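Local coordinates for sigma-54 interaction domain protein (Enterococcus faecalis, PDB 3GDW) that is of unknown function but carries a domain of the mannose/fructose-type PTS IIA family, within a longer protein that probably binds ATP and DNA, at residues Leu67-Met72 and Thr98-Glu103; Ile105-Val110 and Tyr118-Leu123. All coordinates share one frame; numbering follows the deposited sequence.

Contact 1: Leu67-Met72 and Thr98-Glu103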
loop_
_atom_site.group_PDB
_atom_site.type_symbol
_atom_site.label_atom_id
_atom_site.label_comp_id
_atom_site.label_asym_id
_atom_site.label_seq_id
_atom_site.Cartn_x
_atom_site.Cartn_y
_atom_site.Cartn_z
ATOM N N LEU B 67 2.398 -15.569 7.168
ATOM C CA LEU B 67 2.928 -14.419 6.474
ATOM C C LEU B 67 2.293 -13.122 7.016
ATOM O O LEU B 67 1.077 -12.939 6.905
ATOM C CB LEU B 67 2.652 -14.568 4.965
ATOM C CG LEU B 67 3.076 -13.419 4.069
ATOM C CD1 LEU B 67 4.624 -13.329 4.003
ATOM C CD2 LEU B 67 2.459 -13.603 2.682
ATOM N N LEU B 68 3.120 -12.251 7.592
ATOM C CA LEU B 68 2.699 -10.904 8.038
ATOM C C LEU B 68 2.987 -9.907 6.939
ATOM O O LEU B 68 4.139 -9.775 6.497
ATOM C CB LEU B 68 3.477 -10.451 9.282
ATOM C CG LEU B 68 3.384 -11.333 10.535
ATOM C CD1 LEU B 68 3.995 -10.599 11.739
ATOM C CD2 LEU B 68 1.927 -11.749 10.867
ATOM N N LEU B 69 1.944 -9.226 6.505
ATOM C CA LEU B 69 2.047 -8.161 5.522
ATOM C C LEU B 69 1.790 -6.849 6.249
ATOM O O LEU B 69 0.704 -6.636 6.783
ATOM C CB LEU B 69 0.972 -8.396 4.445
ATOM C CG LEU B 69 1.118 -9.682 3.626
ATOM C CD1 LEU B 69 -0.014 -9.766 2.600
ATOM C CD2 LEU B 69 2.509 -9.760 2.923
ATOM N N THR B 70 2.791 -5.978 6.301
ATOM C CA THR B 70 2.668 -4.712 7.012
ATOM C C THR B 70 2.945 -3.512 6.082
ATOM O O THR B 70 3.340 -3.678 4.924
ATOM C CB THR B 70 3.664 -4.650 8.226
ATOM O OG1 THR B 70 5.029 -4.581 7.741
ATOM C CG2 THR B 70 3.485 -5.877 9.141
ATOM N N ASP B 71 2.754 -2.308 6.603
ATOM C CA ASP B 71 3.066 -1.114 5.845
ATOM C C ASP B 71 4.442 -0.528 6.220
ATOM O O ASP B 71 5.312 -0.408 5.351
ATOM C CB ASP B 71 1.924 -0.063 5.901
ATOM C CG ASP B 71 1.444 0.256 7.337
ATOM O OD1 ASP B 71 1.984 -0.295 8.355
ATOM O OD2 ASP B 71 0.519 1.092 7.444
HETATM N N MSE B 72 4.635 -0.138 7.477
HETATM C CA MSE B 72 5.834 0.607 7.872
HETATM C C MSE B 72 6.048 0.511 9.388
HETATM O O MSE B 72 5.310 -0.196 10.079
HETATM C CB MSE B 72 5.685 2.070 7.450
HETATM C CG MSE B 72 4.418 2.700 8.017
HETATM SE SE MSE B 72 4.198 4.530 7.631
HETATM C CE MSE B 72 5.913 5.194 8.326
ATOM N N THR B 98 -2.181 -3.240 -2.223
ATOM C CA THR B 98 -3.339 -4.093 -2.582
ATOM C C THR B 98 -2.928 -5.342 -3.362
ATOM O O THR B 98 -3.370 -6.437 -3.053
ATOM C CB THR B 98 -4.354 -3.270 -3.415
ATOM O OG1 THR B 98 -4.495 -1.980 -2.818
ATOM C CG2 THR B 98 -5.722 -3.944 -3.430
HETATM N N MSE B 99 -2.055 -5.166 -4.356
HETATM C CA MSE B 99 -1.624 -6.263 -5.231
HETATM C C MSE B 99 -0.920 -7.354 -4.490
HETATM O O MSE B 99 -1.088 -8.528 -4.815
HETATM C CB MSE B 99 -0.696 -5.763 -6.321
HETATM C CG MSE B 99 -1.436 -4.959 -7.346
HETATM SE SE MSE B 99 -2.856 -6.060 -8.158
HETATM C CE MSE B 99 -2.021 -7.873 -8.199
ATOM N N ILE B 100 -0.124 -6.942 -3.507
ATOM C CA ILE B 100 0.640 -7.854 -2.663
ATOM C C ILE B 100 -0.318 -8.652 -1.770
ATOM O O ILE B 100 -0.160 -9.863 -1.668
ATOM C CB ILE B 100 1.681 -7.109 -1.778
ATOM C CG1 ILE B 100 2.689 -6.341 -2.639
ATOM C CG2 ILE B 100 2.437 -8.098 -0.920
ATOM C CD1 ILE B 100 3.283 -7.197 -3.765
ATOM N N VAL B 101 -1.302 -7.992 -1.147
ATOM C CA VAL B 101 -2.339 -8.728 -0.391
ATOM C C VAL B 101 -3.034 -9.736 -1.342
ATOM O O VAL B 101 -3.183 -10.929 -1.023
ATOM C CB VAL B 101 -3.393 -7.792 0.270
ATOM C CG1 VAL B 101 -4.427 -8.603 1.061
ATOM C CG2 VAL B 101 -2.718 -6.738 1.171
ATOM N N LEU B 102 -3.438 -9.246 -2.512
ATOM C CA LEU B 102 -4.105 -10.100 -3.486
ATOM C C LEU B 102 -3.280 -11.332 -3.833
ATOM O O LEU B 102 -3.785 -12.446 -3.784
ATOM C CB LEU B 102 -4.441 -9.310 -4.748
ATOM C CG LEU B 102 -5.155 -10.028 -5.902
ATOM C CD1 LEU B 102 -6.434 -10.637 -5.393
ATOM C CD2 LEU B 102 -5.486 -9.024 -6.973
ATOM N N GLU B 103 -2.018 -11.119 -4.186
ATOM C CA GLU B 103 -1.126 -12.221 -4.552
ATOM C C GLU B 103 -0.862 -13.184 -3.387
ATOM O O GLU B 103 -0.825 -14.397 -3.589
ATOM C CB GLU B 103 0.163 -11.670 -5.204
ATOM C CG GLU B 103 -0.176 -10.962 -6.533
ATOM C CD GLU B 103 0.955 -10.234 -7.243
ATOM O OE1 GLU B 103 1.628 -9.351 -6.654
ATOM O OE2 GLU B 103 1.114 -10.502 -8.446
#
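Leu69 meets the helix 98-109 with both of its methyl groups, one directed at each of two neighbouring residues. CD1 rests on the backbone of the helix, 3.9 Å from Val101 CA, and lies 4.3 Å from the methyl CG2 of Val101. The other branch, CD2, approaches Ile100 CG2 at 4.2 Å. With CG anti to its own carbonyl carbon (chi1 -63°) and CD1 extended, the forked end of Leu69 sets one methyl on each of Val101 and Ile100. Leucine suits this place because its branch point lies far enough from the strand to span the gap between sheet and helix, where the closest CA atoms, those of Leu69 and Val101, are 7.4 Å apart. The beta-branched Ile100 and Val101 present methyls close to the helix backbone. This is sheet-helix packing in the parallel alpha/beta fold of a PTS IIA domain, in which strand 66-70 pairs with strands 6-12 and 90-93. Val7 and Thr96 also touch Leu69, while Ala24 of helix 16-28 packs on Val101, and Phe125 packs on Ile100. Asp71 OD1 accepts a hydrogen bond from the backbone N of Met72 at 2.8 Å; at 138° it is well short of straight, and the donor lies 42° out of the carboxylate plane. Asp71 OD2 is gripped by His12 N and by Thr98 OG1 of the second subunit.

Contact 2: Ile105-Val110 and Tyr118-Leu123; sequences IRMASV and YQNIQL
Met107, a selenomethionine, leaves its helix with CG anti to its carbonyl carbon (chi1 -64°), runs straight through chi2 and then bends at chi3 (-70°), which turns its methyl CE toward Ile121. The two helices, 98-109 and 114-135, are consecutive in the chain, joined by a short loop and packed side by side in the parallel alpha/beta fold of a PTS IIA-family domain. Here their closest CA atoms, those of Met107 and Asn120, stand 9.2 Å apart, a gap bridged largely by one long side chain. The selenium lies against the CB of Asn120 at 3.6 Å and, more loosely, against its CG at 4.0 Å. CE also touches Asn120 CB (3.8 Å) and comes within 4.1 Å of Ile121 CG1. A long, unbranched, flexible residue is well suited to such a span, since it can meet two successive residues of the facing helix.

While Asn120 turns CB and CG to the selenium, its ND2 donates to the backbone O of Asp116, one turn earlier in the same helix. Ile117 and Arg112 also pack on Met107. On the other side of helix 98-109, Ile105 packs on Leu21 and Leu28 of helix 16-28 and on Val7 of the sheet, as befits a buried branched aliphatic. Tyr118 leaves its helix with CB directed away from residues 105-110; its ring meets Phe133 of the second subunit edge-to-face, and its OH is hydrogen-bonded to Gln132 of that subunit. Near the C-terminal end of helix 98-109, the hydroxyl OG of Ser109 donates to Arg106 O at 2.8 Å, tilted 29° from that carbonyl's plane.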
loop_
_atom_site.group_PDB
_atom_site.type_symbol
_atom_site.label_atom_id
_atom_site.label_comp_id
_atom_site.label_asym_id
_atom_site.label_seq_id
_atom_site.Cartn_x
_atom_site.Cartn_y
_atom_site.Cartn_z
ATOM N N ILE B 105 -2.890 -13.802 -0.668
ATOM C CA ILE B 105 -4.107 -14.582 -0.380
ATOM C C ILE B 105 -4.363 -15.600 -1.507
ATOM O O ILE B 105 -4.699 -16.765 -1.240
ATOM C CB ILE B 105 -5.325 -13.632 -0.156
ATOM C CG1 ILE B 105 -5.066 -12.702 1.045
ATOM C CG2 ILE B 105 -6.605 -14.404 0.055
ATOM C CD1 ILE B 105 -5.126 -13.360 2.408
ATOM N N ARG B 106 -4.166 -15.184 -2.763
ATOM C CA ARG B 106 -4.435 -16.097 -3.886
ATOM C C ARG B 106 -3.567 -17.348 -3.743
ATOM O O ARG B 106 -4.070 -18.507 -3.762
ATOM C CB ARG B 106 -4.169 -15.414 -5.230
ATOM C CG ARG B 106 -4.659 -16.225 -6.446
ATOM C CD ARG B 106 -4.295 -15.588 -7.790
ATOM N NE ARG B 106 -3.071 -14.778 -7.751
ATOM C CZ ARG B 106 -1.827 -15.256 -7.825
ATOM N NH1 ARG B 106 -1.610 -16.567 -7.937
ATOM N NH2 ARG B 106 -0.803 -14.416 -7.786
HETATM N N MSE B 107 -2.268 -17.121 -3.569
HETATM C CA MSE B 107 -1.334 -18.235 -3.462
HETATM C C MSE B 107 -1.561 -19.061 -2.203
HETATM O O MSE B 107 -1.559 -20.304 -2.271
HETATM C CB MSE B 107 0.107 -17.740 -3.540
HETATM C CG MSE B 107 0.417 -17.128 -4.872
HETATM SE SE MSE B 107 2.275 -16.593 -5.044
HETATM C CE MSE B 107 2.383 -15.098 -3.849
ATOM N N ALA B 108 -1.767 -18.393 -1.065
ATOM C CA ALA B 108 -2.094 -19.103 0.177
ATOM C C ALA B 108 -3.313 -20.044 0.029
ATOM O O ALA B 108 -3.261 -21.232 0.432
ATOM C CB ALA B 108 -2.297 -18.122 1.313
ATOM N N SER B 109 -4.373 -19.525 -0.596
ATOM C CA SER B 109 -5.636 -20.255 -0.732
ATOM C C SER B 109 -5.528 -21.496 -1.617
ATOM O O SER B 109 -6.384 -22.371 -1.570
ATOM C CB SER B 109 -6.727 -19.342 -1.269
ATOM O OG SER B 109 -6.555 -19.179 -2.659
ATOM N N VAL B 110 -4.486 -21.583 -2.432
ATOM C CA VAL B 110 -4.307 -22.793 -3.242
ATOM C C VAL B 110 -3.185 -23.680 -2.696
ATOM O O VAL B 110 -2.718 -24.592 -3.377
ATOM C CB VAL B 110 -4.150 -22.500 -4.759
ATOM C CG1 VAL B 110 -5.376 -21.772 -5.268
ATOM C CG2 VAL B 110 -2.895 -21.687 -5.049
ATOM N N TYR B 118 6.621 -15.996 -0.605
ATOM C CA TYR B 118 7.608 -14.955 -0.297
ATOM C C TYR B 118 8.451 -14.601 -1.530
ATOM O O TYR B 118 8.728 -13.418 -1.779
ATOM C CB TYR B 118 8.515 -15.415 0.857
ATOM C CG TYR B 118 9.441 -14.320 1.407
ATOM C CD1 TYR B 118 8.999 -13.448 2.388
ATOM C CD2 TYR B 118 10.768 -14.198 0.965
ATOM C CE1 TYR B 118 9.823 -12.451 2.908
ATOM C CE2 TYR B 118 11.606 -13.198 1.477
ATOM C CZ TYR B 118 11.129 -12.342 2.452
ATOM O OH TYR B 118 11.918 -11.360 2.990
ATOM N N GLN B 119 8.855 -15.624 -2.279
ATOM C CA GLN B 119 9.646 -15.433 -3.504
ATOM C C GLN B 119 8.847 -14.706 -4.552
ATOM O O GLN B 119 9.355 -13.770 -5.149
ATOM C CB GLN B 119 10.165 -16.759 -4.106
ATOM C CG GLN B 119 10.928 -16.519 -5.458
ATOM C CD GLN B 119 11.267 -17.797 -6.222
ATOM O OE1 GLN B 119 12.275 -18.444 -5.944
ATOM N NE2 GLN B 119 10.446 -18.144 -7.211
ATOM N N ASN B 120 7.603 -15.125 -4.787
ATOM C CA ASN B 120 6.761 -14.448 -5.794
ATOM C C ASN B 120 6.450 -12.992 -5.443
ATOM O O ASN B 120 6.360 -12.121 -6.324
ATOM C CB ASN B 120 5.487 -15.243 -6.114
ATOM C CG ASN B 120 5.756 -16.425 -7.057
ATOM O OD1 ASN B 120 5.623 -16.299 -8.275
ATOM N ND2 ASN B 120 6.155 -17.566 -6.502
ATOM N N ILE B 121 6.306 -12.721 -4.149
ATOM C CA ILE B 121 6.099 -11.364 -3.721
ATOM C C ILE B 121 7.369 -10.530 -3.918
ATOM O O ILE B 121 7.299 -9.367 -4.334
ATOM C CB ILE B 121 5.594 -11.277 -2.265
ATOM C CG1 ILE B 121 4.117 -11.728 -2.179
ATOM C CG2 ILE B 121 5.715 -9.835 -1.771
ATOM C CD1 ILE B 121 3.557 -11.848 -0.742
ATOM N N GLN B 122 8.525 -11.111 -3.604
ATOM C CA GLN B 122 9.771 -10.416 -3.865
ATOM C C GLN B 122 9.895 -10.072 -5.344
ATOM O O GLN B 122 10.295 -8.986 -5.678
ATOM C CB GLN B 122 10.979 -11.224 -3.392
ATOM C CG GLN B 122 12.272 -10.498 -3.688
ATOM C CD GLN B 122 13.504 -11.260 -3.205
ATOM O OE1 GLN B 122 13.398 -12.290 -2.548
ATOM N NE2 GLN B 122 14.660 -10.730 -3.501
ATOM N N LEU B 123 9.541 -10.992 -6.237
ATOM C CA LEU B 123 9.580 -10.692 -7.673
ATOM C C LEU B 123 8.637 -9.551 -8.078
ATOM O O LEU B 123 8.966 -8.758 -8.978
ATOM C CB LEU B 123 9.292 -11.951 -8.496
ATOM C CG LEU B 123 10.424 -12.981 -8.558
ATOM C CD1 LEU B 123 9.903 -14.375 -8.950
ATOM C CD2 LEU B 123 11.560 -12.521 -9.515
#

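Contacts 1 and 2 follow each other along the chain and share helix 98-109: residues 98-103 supply its side chains for contact 1, and residues 105-110 those for contact 2. Their centres lie about 10 Å apart, and the two join directly through Ile121, whose CG2 packs 3.8 Å from Ile100 CG2 and whose CD1 lies 4.0 Å from Leu67 CD2. Ile121 of helix 114-135 thus touches both strand 66-70 and helix 98-109. Both contacts also adjoin the second subunit, contact 1 through Asp71 and Thr98, contact 2 through Tyr118 and Gln122.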